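Local structure of tailspike protein (Acinetobacter phage vB_ApiP_P1, 6E1R) at residues T262-I267 against L292-A297; P315-T320 against V345-N350; M339-S344 against Q366-V371. The protein probably recognises and cleaves the capsular polysaccharide of Acinetobacter baumannii at infection, the chain here being the part that follows the protein's N-terminal region. One frame throughout, in Å; residues are numbered along the deposited sequence.

Contact 1: T262-I267 against L292-A297; sequences TDDCMI and LIKCTA
Asp264 reaches the neighbouring coil through its carboxylate: OD2 offers its anti lone pair to Lys294 NZ at 3.2 Å, the two side chains crossing at about a right angle. Each charge has a second partner, Lys235 for Asp264 OD1 and Glu290 for the lysine. Cys265 turns its side chain toward 292-297, SG lying 3.9 Å from Lys294 CB; with SG set between backbone N and carbonyl carbon (chi1 55°), this small, weakly polar group fits beside the aliphatic root of the lysine. These two segments belong to successive coils of a parallel beta-helix, and at Leu292 the chain turns a corner from one face to the next. There Leu292 O receives two backbone donors, Met266 N at 3.0 Å, lying 41° out of the carbonyl plane, and Ile267 N at 3.1 Å, much closer to the direction of the C=O bond. The selenomethionine Met266 then sends its flexible tail away, onto Phe234 and Asn286. Ile267 starts the parallel strand pairing: its O accepts from Lys294 N at 3.2 Å, and its CB packs 4.3 Å from Ile293 CG1. Both isoleucines, branched and apolar, point into the helix interior against Phe278.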
ATOM      1  N   THR A 262      26.959  -9.320  -1.861  1.00 40.98           N
ATOM      2  CA  THR A 262      27.878 -10.316  -2.401  1.00 43.18           C
ATOM      3  C   THR A 262      27.777 -11.679  -1.732  1.00 44.28           C
ATOM      4  O   THR A 262      28.521 -12.588  -2.117  1.00 45.49           O
ATOM      5  CB  THR A 262      29.333  -9.820  -2.305  1.00 42.20           C
ATOM      6  OG1 THR A 262      29.551  -9.204  -1.030  1.00 48.32           O
ATOM      7  CG2 THR A 262      29.632  -8.814  -3.408  1.00 39.07           C
ATOM      8  N   ASP A 263      26.886 -11.858  -0.764  1.00 41.68           N
ATOM      9  CA  ASP A 263      26.725 -13.132  -0.083  1.00 41.24           C
ATOM     10  C   ASP A 263      25.688 -13.976  -0.825  1.00 44.20           C
ATOM     11  O   ASP A 263      25.318 -13.684  -1.966  1.00 44.71           O
ATOM     12  CB  ASP A 263      26.349 -12.891   1.378  1.00 40.64           C
ATOM     13  CG  ASP A 263      26.737 -14.046   2.279  1.00 42.97           C
ATOM     14  OD1 ASP A 263      27.248 -15.061   1.760  1.00 43.69           O
ATOM     15  OD2 ASP A 263      26.537 -13.935   3.507  1.00 42.17           O
ATOM     16  N   ASP A 264      25.212 -15.046  -0.183  1.00 44.82           N
ATOM     17  CA  ASP A 264      24.200 -15.887  -0.813  1.00 41.66           C
ATOM     18  C   ASP A 264      22.879 -15.149  -0.965  1.00 42.50           C
ATOM     19  O   ASP A 264      22.117 -15.427  -1.897  1.00 42.78           O
ATOM     20  CB  ASP A 264      24.003 -17.173  -0.010  1.00 46.49           C
ATOM     21  CG  ASP A 264      23.560 -16.907   1.413  1.00 48.16           C
ATOM     22  OD1 ASP A 264      24.103 -15.975   2.041  1.00 47.30           O
ATOM     23  OD2 ASP A 264      22.671 -17.634   1.904  1.00 50.93           O
ATOM     24  N   CYS A 265      22.593 -14.207  -0.067  1.00 39.22           N
ATOM     25  CA  CYS A 265      21.407 -13.375  -0.179  1.00 37.75           C
ATOM     26  C   CYS A 265      21.662 -12.049   0.521  1.00 39.40           C
ATOM     27  O   CYS A 265      22.657 -11.876   1.229  1.00 42.10           O
ATOM     28  CB  CYS A 265      20.170 -14.075   0.397  1.00 35.04           C
ATOM     29  SG  CYS A 265      20.351 -14.630   2.100  1.00 38.85           S
HETATM   30  N   MSE A 266      20.752 -11.107   0.303  1.00 35.46           N
HETATM   31  CA  MSE A 266      20.866  -9.782   0.897  1.00 38.11           C
HETATM   32  C   MSE A 266      20.121  -9.730   2.226  1.00 38.24           C
HETATM   33  O   MSE A 266      20.638  -9.227   3.222  1.00 39.48           O
HETATM   34  CB  MSE A 266      20.325  -8.719  -0.062  1.00 40.46           C
HETATM   35  CG  MSE A 266      20.677  -7.290   0.316  1.00 52.46           C
HETATM   36 SE   MSE A 266      22.604  -6.986   0.410  1.00 63.94          SE
HETATM   37  CE  MSE A 266      22.617  -5.069   0.056  1.00 63.95           C
ATOM     38  N   ILE A 267      18.902 -10.261   2.230  1.00 37.09           N
ATOM     39  CA  ILE A 267      18.053 -10.306   3.413  1.00 35.39           C
ATOM     40  C   ILE A 267      17.689 -11.758   3.685  1.00 40.35           C
ATOM     41  O   ILE A 267      17.351 -12.504   2.760  1.00 46.24           O
ATOM     42  CB  ILE A 267      16.787  -9.442   3.237  1.00 28.84           C
ATOM     43  CG1 ILE A 267      17.172  -8.013   2.849  1.00 28.77           C
ATOM     44  CG2 ILE A 267      15.955  -9.442   4.510  1.00 24.61           C
ATOM     45  CD1 ILE A 267      15.990  -7.125   2.531  1.00 29.88           C
ATOM     46  N   LEU A 292      17.985 -12.553  -3.744  1.00 37.51           N
ATOM     47  CA  LEU A 292      18.036 -11.311  -2.983  1.00 32.18           C
ATOM     48  C   LEU A 292      17.421 -11.491  -1.602  1.00 35.90           C
ATOM     49  O   LEU A 292      17.912 -10.922  -0.621  1.00 34.22           O
ATOM     50  CB  LEU A 292      17.327 -10.189  -3.741  1.00 29.33           C
ATOM     51  CG  LEU A 292      17.881  -9.818  -5.116  1.00 30.72           C
ATOM     52  CD1 LEU A 292      17.115  -8.639  -5.687  1.00 25.01           C
ATOM     53  CD2 LEU A 292      19.368  -9.510  -5.038  1.00 31.27           C
ATOM     54  N   ILE A 293      16.349 -12.276  -1.509  1.00 35.16           N
ATOM     55  CA  ILE A 293      15.663 -12.549  -0.253  1.00 28.53           C
ATOM     56  C   ILE A 293      15.479 -14.057  -0.151  1.00 32.11           C
ATOM     57  O   ILE A 293      14.687 -14.642  -0.899  1.00 35.27           O
ATOM     58  CB  ILE A 293      14.310 -11.829  -0.161  1.00 25.57           C
ATOM     59  CG1 ILE A 293      14.492 -10.318  -0.316  1.00 24.14           C
ATOM     60  CG2 ILE A 293      13.623 -12.151   1.157  1.00 24.04           C
ATOM     61  CD1 ILE A 293      13.192  -9.552  -0.351  1.00 25.85           C
ATOM     62  N   LYS A 294      16.208 -14.687   0.767  1.00 28.18           N
ATOM     63  CA  LYS A 294      16.064 -16.107   1.070  1.00 27.04           C
ATOM     64  C   LYS A 294      15.504 -16.217   2.480  1.00 33.40           C
ATOM     65  O   LYS A 294      16.174 -15.841   3.447  1.00 46.16           O
ATOM     66  CB  LYS A 294      17.393 -16.848   0.962  1.00 30.45           C
ATOM     67  CG  LYS A 294      17.278 -18.312   1.362  1.00 40.54           C
ATOM     68  CD  LYS A 294      18.629 -18.942   1.632  1.00 46.75           C
ATOM     69  CE  LYS A 294      19.437 -19.063   0.369  1.00 46.38           C
ATOM     70  NZ  LYS A 294      20.707 -19.813   0.601  1.00 45.35           N
ATOM     71  N   CYS A 295      14.284 -16.729   2.604  1.00 33.67           N
ATOM     72  CA  CYS A 295      13.606 -16.721   3.890  1.00 37.80           C
ATOM     73  C   CYS A 295      12.801 -17.995   4.091  1.00 38.81           C
ATOM     74  O   CYS A 295      12.159 -18.492   3.162  1.00 44.35           O
ATOM     75  CB  CYS A 295      12.680 -15.505   4.015  1.00 38.61           C
ATOM     76  SG  CYS A 295      11.340 -15.464   2.803  1.00 40.01           S
ATOM     77  N   THR A 296      12.857 -18.519   5.314  1.00 41.38           N
ATOM     78  CA  THR A 296      11.924 -19.535   5.795  1.00 42.43           C
ATOM     79  C   THR A 296      10.853 -18.763   6.558  1.00 44.19           C
ATOM     80  O   THR A 296      10.995 -18.481   7.748  1.00 42.13           O
ATOM     81  CB  THR A 296      12.623 -20.565   6.675  1.00 44.25           C
ATOM     82  OG1 THR A 296      13.666 -21.206   5.929  1.00 43.82           O
ATOM     83  CG2 THR A 296      11.635 -21.613   7.169  1.00 32.85           C
ATOM     84  N   ALA A 297       9.788 -18.389   5.854  1.00 39.50           N
ATOM     85  CA  ALA A 297       8.823 -17.433   6.370  1.00 35.13           C
ATOM     86  C   ALA A 297       7.403 -17.964   6.246  1.00 32.58           C
ATOM     87  O   ALA A 297       7.126 -18.914   5.511  1.00 39.07           O
ATOM     88  CB  ALA A 297       8.927 -16.089   5.636  1.00 30.11           C
TER

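Contact 2: P315-T320 against V345-N350; sequences PYVIKT and VAIGKN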
ATOM      1  N   PRO A 315      20.356 -15.358  -9.252  1.00 42.16           N
ATOM      2  CA  PRO A 315      19.348 -16.236  -9.876  1.00 34.40           C
ATOM      3  C   PRO A 315      17.916 -15.828  -9.581  1.00 34.16           C
ATOM      4  O   PRO A 315      17.109 -15.698 -10.511  1.00 36.38           O
ATOM      5  CB  PRO A 315      19.688 -17.615  -9.294  1.00 32.86           C
ATOM      6  CG  PRO A 315      21.135 -17.532  -8.963  1.00 41.36           C
ATOM      7  CD  PRO A 315      21.357 -16.121  -8.491  1.00 44.36           C
ATOM      8  N   TYR A 316      17.572 -15.624  -8.314  1.00 31.77           N
ATOM      9  CA  TYR A 316      16.197 -15.351  -7.932  1.00 32.07           C
ATOM     10  C   TYR A 316      16.104 -14.021  -7.198  1.00 36.98           C
ATOM     11  O   TYR A 316      17.078 -13.539  -6.614  1.00 45.16           O
ATOM     12  CB  TYR A 316      15.641 -16.472  -7.045  1.00 31.46           C
ATOM     13  CG  TYR A 316      15.896 -17.861  -7.583  1.00 34.86           C
ATOM     14  CD1 TYR A 316      15.283 -18.305  -8.748  1.00 38.02           C
ATOM     15  CD2 TYR A 316      16.742 -18.737  -6.914  1.00 34.60           C
ATOM     16  CE1 TYR A 316      15.515 -19.578  -9.236  1.00 39.94           C
ATOM     17  CE2 TYR A 316      16.979 -20.010  -7.394  1.00 36.52           C
ATOM     18  CZ  TYR A 316      16.364 -20.425  -8.554  1.00 39.88           C
ATOM     19  OH  TYR A 316      16.599 -21.693  -9.035  1.00 42.63           O
ATOM     20  N   VAL A 317      14.914 -13.424  -7.239  1.00 35.29           N
ATOM     21  CA  VAL A 317      14.660 -12.225  -6.449  1.00 34.69           C
ATOM     22  C   VAL A 317      14.281 -12.602  -5.023  1.00 33.23           C
ATOM     23  O   VAL A 317      14.827 -12.063  -4.055  1.00 36.50           O
ATOM     24  CB  VAL A 317      13.574 -11.360  -7.112  1.00 34.39           C
ATOM     25  CG1 VAL A 317      13.168 -10.222  -6.190  1.00 30.23           C
ATOM     26  CG2 VAL A 317      14.071 -10.818  -8.441  1.00 38.46           C
ATOM     27  N   ILE A 318      13.346 -13.535  -4.873  1.00 30.02           N
ATOM     28  CA  ILE A 318      12.938 -14.030  -3.567  1.00 29.71           C
ATOM     29  C   ILE A 318      12.795 -15.544  -3.653  1.00 34.47           C
ATOM     30  O   ILE A 318      12.283 -16.077  -4.644  1.00 37.97           O
ATOM     31  CB  ILE A 318      11.631 -13.362  -3.086  1.00 28.94           C
ATOM     32  CG1 ILE A 318      11.263 -13.844  -1.682  1.00 33.89           C
ATOM     33  CG2 ILE A 318      10.493 -13.611  -4.074  1.00 26.81           C
ATOM     34  CD1 ILE A 318      10.205 -13.001  -1.006  1.00 37.69           C
ATOM     35  N   LYS A 319      13.273 -16.238  -2.622  1.00 33.60           N
ATOM     36  CA  LYS A 319      13.246 -17.696  -2.562  1.00 33.80           C
ATOM     37  C   LYS A 319      12.744 -18.114  -1.187  1.00 38.65           C
ATOM     38  O   LYS A 319      13.429 -17.900  -0.182  1.00 44.42           O
ATOM     39  CB  LYS A 319      14.628 -18.286  -2.840  1.00 26.50           C
ATOM     40  CG  LYS A 319      14.680 -19.802  -2.759  1.00 30.31           C
ATOM     41  CD  LYS A 319      16.067 -20.327  -3.086  1.00 31.08           C
ATOM     42  CE  LYS A 319      16.111 -21.844  -3.030  1.00 33.41           C
ATOM     43  NZ  LYS A 319      17.433 -22.379  -3.460  1.00 36.23           N
ATOM     44  N   THR A 320      11.555 -18.706  -1.143  1.00 37.45           N
ATOM     45  CA  THR A 320      10.961 -19.148   0.109  1.00 35.65           C
ATOM     46  C   THR A 320      11.373 -20.581   0.421  1.00 36.67           C
ATOM     47  O   THR A 320      11.539 -21.412  -0.476  1.00 40.97           O
ATOM     48  CB  THR A 320       9.436 -19.046   0.054  1.00 36.23           C
ATOM     49  OG1 THR A 320       8.955 -19.662  -1.149  1.00 35.18           O
ATOM     50  CG2 THR A 320       8.994 -17.590   0.089  1.00 35.27           C
ATOM     51  N   VAL A 345      17.245 -16.059 -13.315  1.00 40.91           N
ATOM     52  CA  VAL A 345      16.539 -17.317 -13.543  1.00 38.30           C
ATOM     53  C   VAL A 345      15.034 -17.119 -13.402  1.00 38.14           C
ATOM     54  O   VAL A 345      14.274 -17.372 -14.344  1.00 42.95           O
ATOM     55  CB  VAL A 345      17.039 -18.414 -12.585  1.00 33.66           C
ATOM     56  CG1 VAL A 345      16.337 -19.730 -12.873  1.00 34.34           C
ATOM     57  CG2 VAL A 345      18.545 -18.575 -12.708  1.00 29.83           C
ATOM     58  N   ALA A 346      14.592 -16.667 -12.230  1.00 38.91           N
ATOM     59  CA  ALA A 346      13.174 -16.449 -11.983  1.00 35.81           C
ATOM     60  C   ALA A 346      13.023 -15.484 -10.817  1.00 34.94           C
ATOM     61  O   ALA A 346      13.785 -15.552  -9.852  1.00 34.81           O
ATOM     62  CB  ALA A 346      12.447 -17.765 -11.683  1.00 31.35           C
ATOM     63  N   ILE A 347      12.036 -14.588 -10.911  1.00 29.77           N
ATOM     64  CA  ILE A 347      11.810 -13.622  -9.837  1.00 28.92           C
ATOM     65  C   ILE A 347      11.423 -14.342  -8.552  1.00 30.09           C
ATOM     66  O   ILE A 347      12.046 -14.154  -7.500  1.00 34.57           O
ATOM     67  CB  ILE A 347      10.746 -12.591 -10.253  1.00 28.29           C
ATOM     68  CG1 ILE A 347      11.232 -11.777 -11.453  1.00 25.08           C
ATOM     69  CG2 ILE A 347      10.404 -11.678  -9.087  1.00 31.09           C
ATOM     70  CD1 ILE A 347      10.200 -10.813 -11.994  1.00 29.96           C
ATOM     71  N   GLY A 348      10.397 -15.183  -8.619  1.00 29.94           N
ATOM     72  CA  GLY A 348       9.983 -15.944  -7.459  1.00 30.54           C
ATOM     73  C   GLY A 348      10.346 -17.409  -7.574  1.00 34.87           C
ATOM     74  O   GLY A 348       9.936 -18.083  -8.525  1.00 40.54           O
ATOM     75  N   LYS A 349      11.113 -17.917  -6.613  1.00 33.86           N
ATOM     76  CA  LYS A 349      11.499 -19.321  -6.574  1.00 37.07           C
ATOM     77  C   LYS A 349      10.811 -19.984  -5.391  1.00 36.30           C
ATOM     78  O   LYS A 349      10.966 -19.541  -4.249  1.00 34.81           O
ATOM     79  CB  LYS A 349      13.016 -19.478  -6.467  1.00 31.80           C
ATOM     80  CG  LYS A 349      13.470 -20.905  -6.194  1.00 32.43           C
ATOM     81  CD  LYS A 349      12.991 -21.868  -7.271  1.00 40.27           C
ATOM     82  CE  LYS A 349      13.369 -23.303  -6.930  1.00 42.02           C
ATOM     83  NZ  LYS A 349      12.843 -24.282  -7.924  1.00 33.19           N
ATOM     84  N   ASN A 350      10.062 -21.045  -5.668  1.00 31.21           N
ATOM     85  CA  ASN A 350       9.356 -21.797  -4.645  1.00 37.27           C
ATOM     86  C   ASN A 350      10.071 -23.115  -4.392  1.00 39.05           C
ATOM     87  O   ASN A 350      10.519 -23.779  -5.332  1.00 39.19           O
ATOM     88  CB  ASN A 350       7.912 -22.073  -5.069  1.00 38.17           C
ATOM     89  CG  ASN A 350       7.054 -20.829  -5.059  1.00 38.48           C
ATOM     90  OD1 ASN A 350       7.560 -19.713  -4.948  1.00 42.27           O
ATOM     91  ND2 ASN A 350       5.743 -21.014  -5.181  1.00 32.31           N
TER
HETATM   92  O   HOH W   1       9.209 -17.771  -3.192  1.00 39.59           O
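Pro315, which has no N-H to give, meets Val345 and Ala346 through its carbonyl: O takes Val345 N at 2.8 Å on an in-plane lone pair and also Ala346 N. These are adjacent coils of the parallel beta-helix, turning a corner at Val317 and at Ile347-Gly348, where Ile347 O likewise accepts from Val317 N and from Ile318 N, the second bond the straighter. Beyond it the strands pair in parallel at Ile318 and Lys319. Lys349 N gives to Ile318 O at 2.9 Å, and Lys349 O receives Thr320 N at 3.3 Å together with a proton from a water 2.7 Å away; that water also hydrogen-bonds Thr320 OG1 at 2.8 Å. Asn350 satisfies its amide outside the pair, with Tyr358 OH and Pro356 O. Lys349 CB makes a CH-pi contact 3.5 Å from the Tyr316 ring centroid, while Pro315 CB sits over the rim of the opposite face. A bend at chi2 (58°) runs the lysine chain along the ring toward OH, and NZ travels on to Glu373 and Ser374 O. At the corner, Val317 CB meets Ile347 CG2 at 3.7 Å. Pro315 O and Ile347 O thus each take two backbone N-H groups, Lys349 O one and the water, and the ammonium, paired with Glu373, probably helps hold its methylenes over the tyrosine.

Contact 3: M339-S344 against Q366-V371; sequences MNRPCS and QLISAV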
HETATM    1  N   MSE A 339      11.037  -3.197 -12.566  1.00 48.50           N
HETATM    2  CA  MSE A 339      11.927  -4.355 -12.595  1.00 50.86           C
HETATM    3  C   MSE A 339      12.677  -4.508 -13.914  1.00 48.62           C
HETATM    4  O   MSE A 339      12.309  -5.327 -14.755  1.00 51.10           O
HETATM    5  CB  MSE A 339      11.133  -5.629 -12.303  1.00 54.86           C
HETATM    6  CG  MSE A 339      10.492  -5.647 -10.927  1.00 64.36           C
HETATM    7 SE   MSE A 339       9.377  -7.215 -10.629  1.00 74.95          SE
HETATM    8  CE  MSE A 339      10.330  -7.985  -9.114  1.00 71.53           C
ATOM      9  N   ASN A 340      13.740  -3.724 -14.080  1.00 47.02           N
ATOM     10  CA  ASN A 340      14.611  -3.805 -15.252  1.00 52.93           C
ATOM     11  C   ASN A 340      15.699  -4.834 -14.961  1.00 54.57           C
ATOM     12  O   ASN A 340      16.707  -4.521 -14.323  1.00 58.43           O
ATOM     13  CB  ASN A 340      15.202  -2.437 -15.571  1.00 56.96           C
ATOM     14  CG  ASN A 340      15.968  -2.425 -16.878  1.00 63.18           C
ATOM     15  OD1 ASN A 340      15.873  -3.358 -17.674  1.00 67.42           O
ATOM     16  ND2 ASN A 340      16.733  -1.363 -17.104  1.00 67.08           N
ATOM     17  N   ARG A 341      15.496  -6.069 -15.435  1.00 51.47           N
ATOM     18  CA  ARG A 341      16.409  -7.176 -15.154  1.00 46.60           C
ATOM     19  C   ARG A 341      16.546  -7.424 -13.657  1.00 43.69           C
ATOM     20  O   ARG A 341      17.617  -7.192 -13.083  1.00 41.96           O
ATOM     21  CB  ARG A 341      17.789  -6.948 -15.779  1.00 45.04           C
ATOM     22  CG  ARG A 341      17.794  -6.761 -17.284  1.00 47.50           C
ATOM     23  CD  ARG A 341      19.187  -6.400 -17.769  1.00 51.74           C
ATOM     24  NE  ARG A 341      19.537  -7.110 -18.998  1.00 58.26           N
ATOM     25  CZ  ARG A 341      19.338  -6.659 -20.231  1.00 62.21           C
ATOM     26  NH1 ARG A 341      18.768  -5.480 -20.434  1.00 66.54           N
ATOM     27  NH2 ARG A 341      19.707  -7.402 -21.266  1.00 60.22           N
ATOM     28  N   PRO A 342      15.492  -7.907 -12.994  1.00 42.55           N
ATOM     29  CA  PRO A 342      15.572  -8.102 -11.539  1.00 40.78           C
ATOM     30  C   PRO A 342      16.407  -9.300 -11.127  1.00 39.71           C
ATOM     31  O   PRO A 342      16.882  -9.333  -9.986  1.00 42.90           O
ATOM     32  CB  PRO A 342      14.106  -8.282 -11.132  1.00 43.41           C
ATOM     33  CG  PRO A 342      13.466  -8.876 -12.340  1.00 44.04           C
ATOM     34  CD  PRO A 342      14.168  -8.270 -13.529  1.00 41.70           C
ATOM     35  N   CYS A 343      16.597 -10.282 -12.003  1.00 40.51           N
ATOM     36  CA  CYS A 343      17.333 -11.497 -11.670  1.00 38.77           C
ATOM     37  C   CYS A 343      17.690 -12.211 -12.971  1.00 39.28           C
ATOM     38  O   CYS A 343      17.504 -11.669 -14.065  1.00 41.93           O
ATOM     39  CB  CYS A 343      16.518 -12.393 -10.733  1.00 38.93           C
ATOM     40  SG  CYS A 343      14.882 -12.782 -11.366  1.00 37.65           S
ATOM     41  N   SER A 344      18.194 -13.441 -12.851  1.00 31.52           N
ATOM     42  CA  SER A 344      18.689 -14.181 -14.000  1.00 37.79           C
ATOM     43  C   SER A 344      17.950 -15.482 -14.288  1.00 40.95           C
ATOM     44  O   SER A 344      18.026 -15.965 -15.423  1.00 40.29           O
ATOM     45  CB  SER A 344      20.183 -14.496 -13.830  1.00 30.33           C
ATOM     46  OG  SER A 344      20.408 -15.311 -12.697  1.00 35.11           O
ATOM     47  N   GLN A 366      12.181  -4.992 -17.971  1.00 45.32           N
ATOM     48  CA  GLN A 366      12.664  -5.930 -18.975  1.00 43.90           C
ATOM     49  C   GLN A 366      13.241  -7.151 -18.274  1.00 44.28           C
ATOM     50  O   GLN A 366      13.931  -7.024 -17.258  1.00 47.44           O
ATOM     51  CB  GLN A 366      13.715  -5.275 -19.879  1.00 46.76           C
ATOM     52  CG  GLN A 366      14.369  -6.218 -20.873  1.00 56.37           C
ATOM     53  CD  GLN A 366      15.396  -5.522 -21.743  1.00 65.75           C
ATOM     54  OE1 GLN A 366      16.563  -5.400 -21.372  1.00 66.75           O
ATOM     55  NE2 GLN A 366      14.964  -5.062 -22.913  1.00 70.95           N
ATOM     56  N   LEU A 367      12.964  -8.333 -18.820  1.00 40.11           N
ATOM     57  CA  LEU A 367      13.300  -9.596 -18.175  1.00 36.37           C
ATOM     58  C   LEU A 367      14.379 -10.341 -18.949  1.00 36.91           C
ATOM     59  O   LEU A 367      14.282 -10.493 -20.172  1.00 38.31           O
ATOM     60  CB  LEU A 367      12.057 -10.477 -18.037  1.00 33.72           C
ATOM     61  CG  LEU A 367      10.976  -9.951 -17.094  1.00 35.08           C
ATOM     62  CD1 LEU A 367       9.787 -10.896 -17.060  1.00 38.09           C
ATOM     63  CD2 LEU A 367      11.543  -9.744 -15.700  1.00 32.86           C
ATOM     64  N   ILE A 368      15.401 -10.797 -18.232  1.00 33.32           N
ATOM     65  CA  ILE A 368      16.337 -11.799 -18.726  1.00 40.06           C
ATOM     66  C   ILE A 368      16.117 -13.135 -18.020  1.00 40.91           C
ATOM     67  O   ILE A 368      17.010 -13.979 -17.989  1.00 42.00           O
ATOM     68  CB  ILE A 368      17.795 -11.334 -18.579  1.00 41.08           C
ATOM     69  CG1 ILE A 368      18.091 -10.968 -17.126  1.00 34.15           C
ATOM     70  CG2 ILE A 368      18.082 -10.158 -19.496  1.00 35.03           C
ATOM     71  CD1 ILE A 368      19.546 -10.684 -16.858  1.00 35.46           C
ATOM     72  N   SER A 369      14.932 -13.328 -17.445  1.00 32.99           N
ATOM     73  CA  SER A 369      14.647 -14.488 -16.615  1.00 39.65           C
ATOM     74  C   SER A 369      13.185 -14.872 -16.791  1.00 37.62           C
ATOM     75  O   SER A 369      12.443 -14.249 -17.556  1.00 36.50           O
ATOM     76  CB  SER A 369      14.955 -14.194 -15.145  1.00 40.36           C
ATOM     77  OG  SER A 369      14.051 -13.232 -14.624  1.00 31.82           O
ATOM     78  N   ALA A 370      12.771 -15.907 -16.069  1.00 34.99           N
ATOM     79  CA  ALA A 370      11.364 -16.257 -15.986  1.00 35.62           C
ATOM     80  C   ALA A 370      10.694 -15.436 -14.889  1.00 36.02           C
ATOM     81  O   ALA A 370      11.348 -14.744 -14.105  1.00 39.08           O
ATOM     82  CB  ALA A 370      11.194 -17.754 -15.725  1.00 39.00           C
ATOM     83  N   VAL A 371       9.366 -15.515 -14.838  1.00 35.92           N
ATOM     84  CA  VAL A 371       8.627 -14.776 -13.820  1.00 35.93           C
ATOM     85  C   VAL A 371       8.619 -15.538 -12.503  1.00 39.76           C
ATOM     86  O   VAL A 371       8.947 -14.984 -11.447  1.00 41.44           O
ATOM     87  CB  VAL A 371       7.200 -14.475 -14.313  1.00 32.15           C
ATOM     88  CG1 VAL A 371       6.395 -13.800 -13.218  1.00 30.77           C
ATOM     89  CG2 VAL A 371       7.249 -13.605 -15.560  1.00 29.75           C
TER
HETATM   90  O   HOH W   2      15.362 -10.748 -15.241  1.00 36.43           O
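Arg341 and Gln366 are joined by a backbone hydrogen bond, Arg341 N to Gln366 O at 2.6 Å, beyond which the two chains separate around Pro342 and Cys343 and come together again at Ser344 and Ser369, with a water in between. This water donates to Cys343 O, accepts from Ile368 N at 3.0 Å and hydrogen-bonds Ser369 OG at 2.9 Å, so polar backbone atoms that do not meet directly are bridged. Asn340 and Gln366 run side by side, amide planes 67° apart, with Asn340 OD1 3.6 Å from Gln366 CB. Both segments round a corner of the parallel beta-helix, where residues 339-344 link strand 331-338 to strand 346-350. The alkyl stem of the partly exposed Arg341 crosses the branched Ile368 at about a right angle; a bend at chi3 (138°) brings NE of the arginine within 3.4 Å of Ile368 CG2, although the placing of the Arg341 and Gln366 ends is doubtful. On the inner side Pro342 CD rests on Leu367 CD2 at 3.7 Å, the rigid ring filling a turn and touching Val317 and Ile347 as well. Cys343 SG approaches Ser369 OG at 3.4 Å, two short side chains that fit where the coils draw close, and Ser369 CB packs against the carbonyl carbon of Ser344.

Overall arrangement
Going from the N terminus, contact 1 closes first: the chain leaves 262-267, makes one circuit and returns at 292-297. Contact 2 opens only afterwards, in series, and closes when 345-350 returns beside 315-320; yet strands 293-297 and 316-320 are neighbours in one parallel sheet, joined by probable hydrogen bonds from Lys319 N to Ile293 O and from Ile293 N to Val317 O. Contacts 2 and 3 cross, because 339-344 falls between 315-320 and 345-350, while its partner 366-371 comes after both and closes contact 3. Probable bonds of Ala370 N with Val345 O and of Gly348 N with Val371 O stack the next coil on. Together they tie successive coils along the beta-helix, contact 3 at a corner beside that sheet.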